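Local coordinates for beta sliding clamp (Caulobacter crescentus, PDB 5WCE), which probably encircles DNA as a ring-shaped head-to-tail homodimer, tethering DNA polymerases and other proteins to it and so making synthesis processive, at residues R180-A183 / R188-L191; I147-F152 / P365-V370. All coordinates share one frame; numbering follows the deposited sequence.

Interactions 1 and 2 lie side by side, their centres about 8 Å apart, where the central domain meets the C-terminal domain. Along the chain, 147-152 comes first, then the hairpin pair 180-183 and 188-191, and much later 365-370, so interaction 2 brackets interaction 1. The hairpin belongs to an antiparallel eight-stranded sheet in which strand 188-195 of the central domain pairs with strand 370-374 of the C-terminal domain. T150 O packs on A183 CB at 3.3 Å, placing 147-152 against the sheet face that carries A183, while V370 adjoins L191. Interaction 1 pairs neighbouring strands within the central domain; interaction 2 ties that domain to the C-terminal one beside their shared sheet.

Interaction 1: R180-A183 / R188-L191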
ATOM      1  N   ARG A 180      -7.929 -10.545 -31.475  1.00 23.57           N
ATOM      2  CA  ARG A 180      -8.839  -9.789 -30.633  1.00 23.27           C
ATOM      3  C   ARG A 180      -8.875 -10.365 -29.208  1.00 21.17           C
ATOM      4  O   ARG A 180      -8.823 -11.583 -29.018  1.00 21.55           O
ATOM      5  CB  ARG A 180     -10.263  -9.805 -31.244  1.00 24.00           C
ATOM      6  CG  ARG A 180     -11.320  -9.051 -30.419  1.00 24.85           C
ATOM      7  CD  ARG A 180     -12.679  -9.144 -31.086  1.00 26.95           C
ATOM      8  NE  ARG A 180     -12.763  -8.269 -32.244  1.00 28.46           N
ATOM      9  CZ  ARG A 180     -13.868  -8.099 -32.994  1.00 31.99           C
ATOM     10  NH1 ARG A 180     -14.997  -8.780 -32.744  1.00 32.54           N
ATOM     11  NH2 ARG A 180     -13.845  -7.249 -34.023  1.00 32.92           N
ATOM     12  N   ALA A 181      -8.939  -9.490 -28.235  1.00 19.29           N
ATOM     13  CA  ALA A 181      -9.126  -9.841 -26.848  1.00 18.42           C
ATOM     14  C   ALA A 181     -10.428  -9.196 -26.352  1.00 18.44           C
ATOM     15  O   ALA A 181     -10.629  -7.984 -26.554  1.00 18.81           O
ATOM     16  CB  ALA A 181      -7.951  -9.370 -26.027  1.00 17.62           C
ATOM     17  N   VAL A 182     -11.291 -10.001 -25.748  1.00 18.37           N
ATOM     18  CA  VAL A 182     -12.578  -9.522 -25.186  1.00 18.72           C
ATOM     19  C   VAL A 182     -12.675  -9.959 -23.719  1.00 19.35           C
ATOM     20  O   VAL A 182     -12.392 -11.120 -23.380  1.00 18.90           O
ATOM     21  CB  VAL A 182     -13.801 -10.043 -25.933  1.00 19.54           C
ATOM     22  CG1 VAL A 182     -15.083  -9.666 -25.194  1.00 19.39           C
ATOM     23  CG2 VAL A 182     -13.847  -9.487 -27.340  1.00 20.41           C
ATOM     24  N   ALA A 183     -13.004  -9.003 -22.848  1.00 18.69           N
ATOM     25  CA  ALA A 183     -13.214  -9.276 -21.422  1.00 19.34           C
ATOM     26  C   ALA A 183     -14.596  -8.763 -21.041  1.00 20.11           C
ATOM     27  O   ALA A 183     -15.010  -7.684 -21.488  1.00 20.34           O
ATOM     28  CB  ALA A 183     -12.170  -8.577 -20.580  1.00 18.72           C
ATOM     29  N   ARG A 188     -20.096  -5.028 -17.807  1.00 24.52           N
ATOM     30  CA  ARG A 188     -19.504  -4.184 -18.817  1.00 22.42           C
ATOM     31  C   ARG A 188     -18.539  -5.053 -19.643  1.00 21.51           C
ATOM     32  O   ARG A 188     -18.260  -6.195 -19.251  1.00 21.17           O
ATOM     33  CB  ARG A 188     -18.774  -3.012 -18.193  1.00 22.12           C
ATOM     34  CG  ARG A 188     -18.144  -3.233 -16.791  1.00 22.27           C
ATOM     35  CD  ARG A 188     -16.799  -3.878 -16.905  1.00 21.90           C
ATOM     36  NE  ARG A 188     -16.148  -4.092 -15.606  1.00 21.47           N
ATOM     37  CZ  ARG A 188     -15.392  -3.215 -14.976  1.00 20.49           C
ATOM     38  NH1 ARG A 188     -15.230  -1.980 -15.453  1.00 19.45           N
ATOM     39  NH2 ARG A 188     -14.850  -3.569 -13.808  1.00 20.51           N
ATOM     40  N   LEU A 189     -18.103  -4.516 -20.758  1.00 19.68           N
ATOM     41  CA  LEU A 189     -17.284  -5.245 -21.692  1.00 19.79           C
ATOM     42  C   LEU A 189     -16.172  -4.363 -22.235  1.00 19.35           C
ATOM     43  O   LEU A 189     -16.319  -3.106 -22.459  1.00 18.36           O
ATOM     44  CB  LEU A 189     -18.154  -5.826 -22.798  1.00 19.96           C
ATOM     45  CG  LEU A 189     -17.459  -6.648 -23.910  1.00 20.72           C
ATOM     46  CD1 LEU A 189     -18.342  -7.777 -24.418  1.00 21.65           C
ATOM     47  CD2 LEU A 189     -17.019  -5.737 -25.085  1.00 21.70           C
ATOM     48  N   ALA A 190     -15.062  -5.014 -22.534  1.00 18.11           N
ATOM     49  CA  ALA A 190     -13.921  -4.363 -23.177  1.00 18.08           C
ATOM     50  C   ALA A 190     -13.413  -5.211 -24.307  1.00 18.84           C
ATOM     51  O   ALA A 190     -13.340  -6.448 -24.180  1.00 19.09           O
ATOM     52  CB  ALA A 190     -12.820  -4.109 -22.193  1.00 18.19           C
ATOM     53  N   LEU A 191     -13.101  -4.559 -25.428  1.00 18.75           N
ATOM     54  CA  LEU A 191     -12.642  -5.225 -26.619  1.00 19.50           C
ATOM     55  C   LEU A 191     -11.432  -4.449 -27.152  1.00 19.95           C
ATOM     56  O   LEU A 191     -11.466  -3.194 -27.232  1.00 19.41           O
ATOM     57  CB  LEU A 191     -13.776  -5.300 -27.644  1.00 20.27           C
ATOM     58  CG  LEU A 191     -13.490  -5.909 -29.029  1.00 21.15           C
ATOM     59  CD1 LEU A 191     -14.761  -6.374 -29.709  1.00 22.21           C
ATOM     60  CD2 LEU A 191     -12.710  -5.017 -29.980  1.00 22.24           C
TER
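The pairing of V182 with L191 and A183 with A190 belongs to the beta hairpin of strands 176-184 and 188-195, in the central domain of the ring. The two segments run antiparallel, with an angle of 168° between their directions. A183 and A190 form a hydrogen-bonded pair: A183 N donates to A190 O and A190 N to A183 O, each at 2.9 Å and nearly straight. V182 and L191 are a non-hydrogen-bonded pair with CA atoms 4.5 Å apart, and here CA-H...O contacts fill in, V182 CA lying 3.3 Å from A190 O.

R180, V182, L189 and L191 share one face of the sheet. V182 splits its two methyls between the leucines, CG1 meeting L189 CD1 at 3.8 Å and CG2 meeting L191 CG at 4.0 Å. L191 also reaches diagonally to R180, where its CD1 comes within 3.7 Å of R180 CD. The arginine starts out extended and then bends at its third torsion (chi3 -75°), which lays the guanidinium beside the leucine, with CD1 over the rim of one face. Beyond this apolar cover, R180 NH2 makes salt bridges to E193 and E173, and NH1 bonds to Y257 OH. Putting an alanine here removes the guanidinium and would probably leave E173 and E193 without the positive charge they share, and strip L191 CD1 of the arginine chain against it. On the other face, the small side chains of A183 and A190 admit T150 of the 147-152 segment close to the sheet.

The chemistry is thus divided: paired amides fix the register, methyl groups interlock on one face, and an arginine packed through its carbons and one guanidinium face is left with its N-H groups for acidic partners on the two flanking strands, 188-195 and 165-173.

Interaction 2: I147-F152 / P365-V370; sequences IDKTRF and PVDPGV
K149 and V370 bring the two backbones closest, with CA atoms 7.5 Å apart. On the K149 side, I147 O accepts from both T150 N and R151 N; on the other, D367 to V370 form a type I beta turn leading into strand 370-374. The turn is reinforced by an Asx turn, in which D367 OD1 accepts from G369 N at 2.8 Å, on the anti side and 23° out of the carboxylate plane. This joins the 147-152 segment of the central domain to a C-terminal-domain loop, at the seam where strands 188-195 and 370-374 pair.

The lysine chain spans the gap. Its bend at chi2 (-78°) carries CD across V370 at about a right angle, 3.9 Å from CG1. Farther out, K149 CE approaches D367 OD2 at 3.7 Å. The ammonium lies 4.1 Å from D367 OD2, beyond a salt bridge, and a water joins them: it donates to OD2 at 2.6 Å and accepts a weak bond from NZ. D367 OD1 also takes a salt bridge from R145, so its carboxylate probably sits in a positive field, while K149 NZ has a weak bond to Q343 O.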
ATOM      1  N   ILE A 147      -3.838  -6.496 -23.650  1.00 20.33           N
ATOM      2  CA  ILE A 147      -4.124  -6.768 -22.280  1.00 19.74           C
ATOM      3  C   ILE A 147      -4.536  -5.501 -21.502  1.00 19.36           C
ATOM      4  O   ILE A 147      -5.587  -5.478 -20.822  1.00 16.68           O
ATOM      5  CB  ILE A 147      -2.934  -7.503 -21.576  1.00 20.86           C
ATOM      6  CG1 ILE A 147      -2.786  -8.900 -22.164  1.00 21.95           C
ATOM      7  CG2 ILE A 147      -3.147  -7.580 -20.085  1.00 21.51           C
ATOM      8  CD1 ILE A 147      -1.442  -9.568 -21.833  1.00 22.05           C
ATOM      9  N   ASP A 148      -3.719  -4.458 -21.595  1.00 19.87           N
ATOM     10  CA  ASP A 148      -3.988  -3.248 -20.793  1.00 21.09           C
ATOM     11  C   ASP A 148      -5.325  -2.547 -21.159  1.00 20.60           C
ATOM     12  O   ASP A 148      -5.986  -1.989 -20.283  1.00 22.47           O
ATOM     13  CB  ASP A 148      -2.838  -2.260 -20.862  1.00 21.33           C
ATOM     14  CG  ASP A 148      -1.578  -2.727 -20.068  1.00 22.18           C
ATOM     15  OD1 ASP A 148      -1.634  -3.801 -19.423  1.00 21.93           O
ATOM     16  OD2 ASP A 148      -0.539  -2.021 -20.173  1.00 21.75           O
ATOM     17  N   LYS A 149      -5.713  -2.611 -22.414  1.00 20.86           N
ATOM     18  CA  LYS A 149      -7.015  -2.093 -22.869  1.00 21.25           C
ATOM     19  C   LYS A 149      -8.232  -2.858 -22.376  1.00 20.19           C
ATOM     20  O   LYS A 149      -9.337  -2.336 -22.444  1.00 18.39           O
ATOM     21  CB  LYS A 149      -7.058  -2.002 -24.385  1.00 22.02           C
ATOM     22  CG  LYS A 149      -6.038  -1.072 -25.024  1.00 23.89           C
ATOM     23  CD  LYS A 149      -6.448   0.389 -24.907  1.00 23.89           C
ATOM     24  CE  LYS A 149      -5.546   1.249 -25.754  1.00 24.69           C
ATOM     25  NZ  LYS A 149      -5.746   2.678 -25.404  1.00 25.95           N
ATOM     26  N   THR A 150      -8.074  -4.106 -21.909  1.00 19.26           N
ATOM     27  CA  THR A 150      -9.227  -4.967 -21.600  1.00 19.60           C
ATOM     28  C   THR A 150      -9.265  -5.606 -20.214  1.00 19.40           C
ATOM     29  O   THR A 150     -10.323  -5.974 -19.753  1.00 20.11           O
ATOM     30  CB  THR A 150      -9.316  -6.122 -22.608  1.00 19.82           C
ATOM     31  OG1 THR A 150      -8.103  -6.901 -22.542  1.00 18.39           O
ATOM     32  CG2 THR A 150      -9.511  -5.574 -24.011  1.00 19.95           C
ATOM     33  N   ARG A 151      -8.133  -5.760 -19.533  1.00 21.10           N
ATOM     34  CA  ARG A 151      -8.115  -6.732 -18.420  1.00 21.73           C
ATOM     35  C   ARG A 151      -8.907  -6.250 -17.196  1.00 21.35           C
ATOM     36  O   ARG A 151      -9.416  -7.050 -16.439  1.00 19.83           O
ATOM     37  CB  ARG A 151      -6.684  -7.087 -18.034  1.00 24.80           C
ATOM     38  CG  ARG A 151      -5.986  -6.077 -17.224  1.00 27.21           C
ATOM     39  CD  ARG A 151      -4.543  -6.391 -16.912  1.00 30.83           C
ATOM     40  NE  ARG A 151      -4.391  -7.194 -15.741  1.00 34.08           N
ATOM     41  CZ  ARG A 151      -3.324  -7.166 -14.922  1.00 34.57           C
ATOM     42  NH1 ARG A 151      -2.275  -6.359 -15.140  1.00 34.12           N
ATOM     43  NH2 ARG A 151      -3.332  -7.953 -13.873  1.00 35.05           N
ATOM     44  N   PHE A 152      -9.086  -4.935 -17.085  1.00 21.16           N
ATOM     45  CA  PHE A 152      -9.896  -4.343 -16.020  1.00 21.21           C
ATOM     46  C   PHE A 152     -11.317  -4.872 -16.040  1.00 21.25           C
ATOM     47  O   PHE A 152     -11.962  -4.921 -15.006  1.00 21.76           O
ATOM     48  CB  PHE A 152      -9.882  -2.801 -16.120  1.00 22.52           C
ATOM     49  CG  PHE A 152     -10.761  -2.259 -17.234  1.00 22.00           C
ATOM     50  CD1 PHE A 152     -10.270  -2.106 -18.528  1.00 22.62           C
ATOM     51  CD2 PHE A 152     -12.107  -1.978 -17.003  1.00 22.58           C
ATOM     52  CE1 PHE A 152     -11.086  -1.660 -19.572  1.00 21.97           C
ATOM     53  CE2 PHE A 152     -12.925  -1.525 -18.039  1.00 22.58           C
ATOM     54  CZ  PHE A 152     -12.414  -1.341 -19.299  1.00 22.78           C
ATOM     55  N   PRO A 365     -11.893   7.972 -30.502  1.00 21.86           N
ATOM     56  CA  PRO A 365     -11.561   8.503 -31.849  1.00 23.01           C
ATOM     57  C   PRO A 365     -10.090   8.362 -32.291  1.00 23.77           C
ATOM     58  O   PRO A 365      -9.834   8.447 -33.495  1.00 26.67           O
ATOM     59  CB  PRO A 365     -11.977   9.988 -31.770  1.00 23.23           C
ATOM     60  CG  PRO A 365     -12.991  10.042 -30.652  1.00 22.20           C
ATOM     61  CD  PRO A 365     -12.535   8.999 -29.659  1.00 22.04           C
ATOM     62  N   VAL A 366      -9.156   8.161 -31.388  1.00 23.08           N
ATOM     63  CA  VAL A 366      -7.778   7.975 -31.790  1.00 25.86           C
ATOM     64  C   VAL A 366      -7.335   6.505 -31.773  1.00 24.98           C
ATOM     65  O   VAL A 366      -6.182   6.242 -32.023  1.00 25.18           O
ATOM     66  CB  VAL A 366      -6.792   8.830 -30.958  1.00 27.26           C
ATOM     67  CG1 VAL A 366      -7.185  10.307 -31.017  1.00 29.59           C
ATOM     68  CG2 VAL A 366      -6.653   8.355 -29.543  1.00 26.81           C
ATOM     69  N   ASP A 367      -8.252   5.579 -31.442  1.00 23.37           N
ATOM     70  CA  ASP A 367      -7.966   4.132 -31.526  1.00 22.60           C
ATOM     71  C   ASP A 367      -9.252   3.417 -31.985  1.00 22.07           C
ATOM     72  O   ASP A 367     -10.071   3.028 -31.158  1.00 21.05           O
ATOM     73  CB  ASP A 367      -7.421   3.594 -30.197  1.00 21.23           C
ATOM     74  CG  ASP A 367      -6.886   2.176 -30.290  1.00 20.84           C
ATOM     75  OD1 ASP A 367      -7.221   1.465 -31.242  1.00 20.47           O
ATOM     76  OD2 ASP A 367      -6.068   1.799 -29.417  1.00 20.27           O
ATOM     77  N   PRO A 368      -9.389   3.193 -33.302  1.00 24.05           N
ATOM     78  CA  PRO A 368     -10.509   2.388 -33.821  1.00 24.37           C
ATOM     79  C   PRO A 368     -10.457   0.886 -33.399  1.00 23.72           C
ATOM     80  O   PRO A 368     -11.412   0.157 -33.669  1.00 23.89           O
ATOM     81  CB  PRO A 368     -10.340   2.473 -35.352  1.00 25.38           C
ATOM     82  CG  PRO A 368      -8.921   2.697 -35.579  1.00 26.63           C
ATOM     83  CD  PRO A 368      -8.442   3.530 -34.402  1.00 25.67           C
ATOM     84  N   GLY A 369      -9.335   0.431 -32.831  1.00 22.83           N
ATOM     85  CA  GLY A 369      -9.160  -0.957 -32.486  1.00 22.77           C
ATOM     86  C   GLY A 369      -9.657  -1.320 -31.086  1.00 21.94           C
ATOM     87  O   GLY A 369      -9.324  -2.421 -30.605  1.00 22.08           O
ATOM     88  N   VAL A 370     -10.362  -0.410 -30.381  1.00 20.26           N
ATOM     89  CA  VAL A 370     -11.002  -0.734 -29.114  1.00 19.53           C
ATOM     90  C   VAL A 370     -12.509  -0.418 -29.151  1.00 19.51           C
ATOM     91  O   VAL A 370     -12.940   0.418 -29.970  1.00 19.75           O
ATOM     92  CB  VAL A 370     -10.340  -0.039 -27.928  1.00 19.75           C
ATOM     93  CG1 VAL A 370      -8.862  -0.375 -27.891  1.00 20.80           C
ATOM     94  CG2 VAL A 370     -10.497   1.484 -28.019  1.00 19.46           C
TER
HETATM   95  O   HOH W   1      -4.254   3.177 -28.156  1.00 49.46           O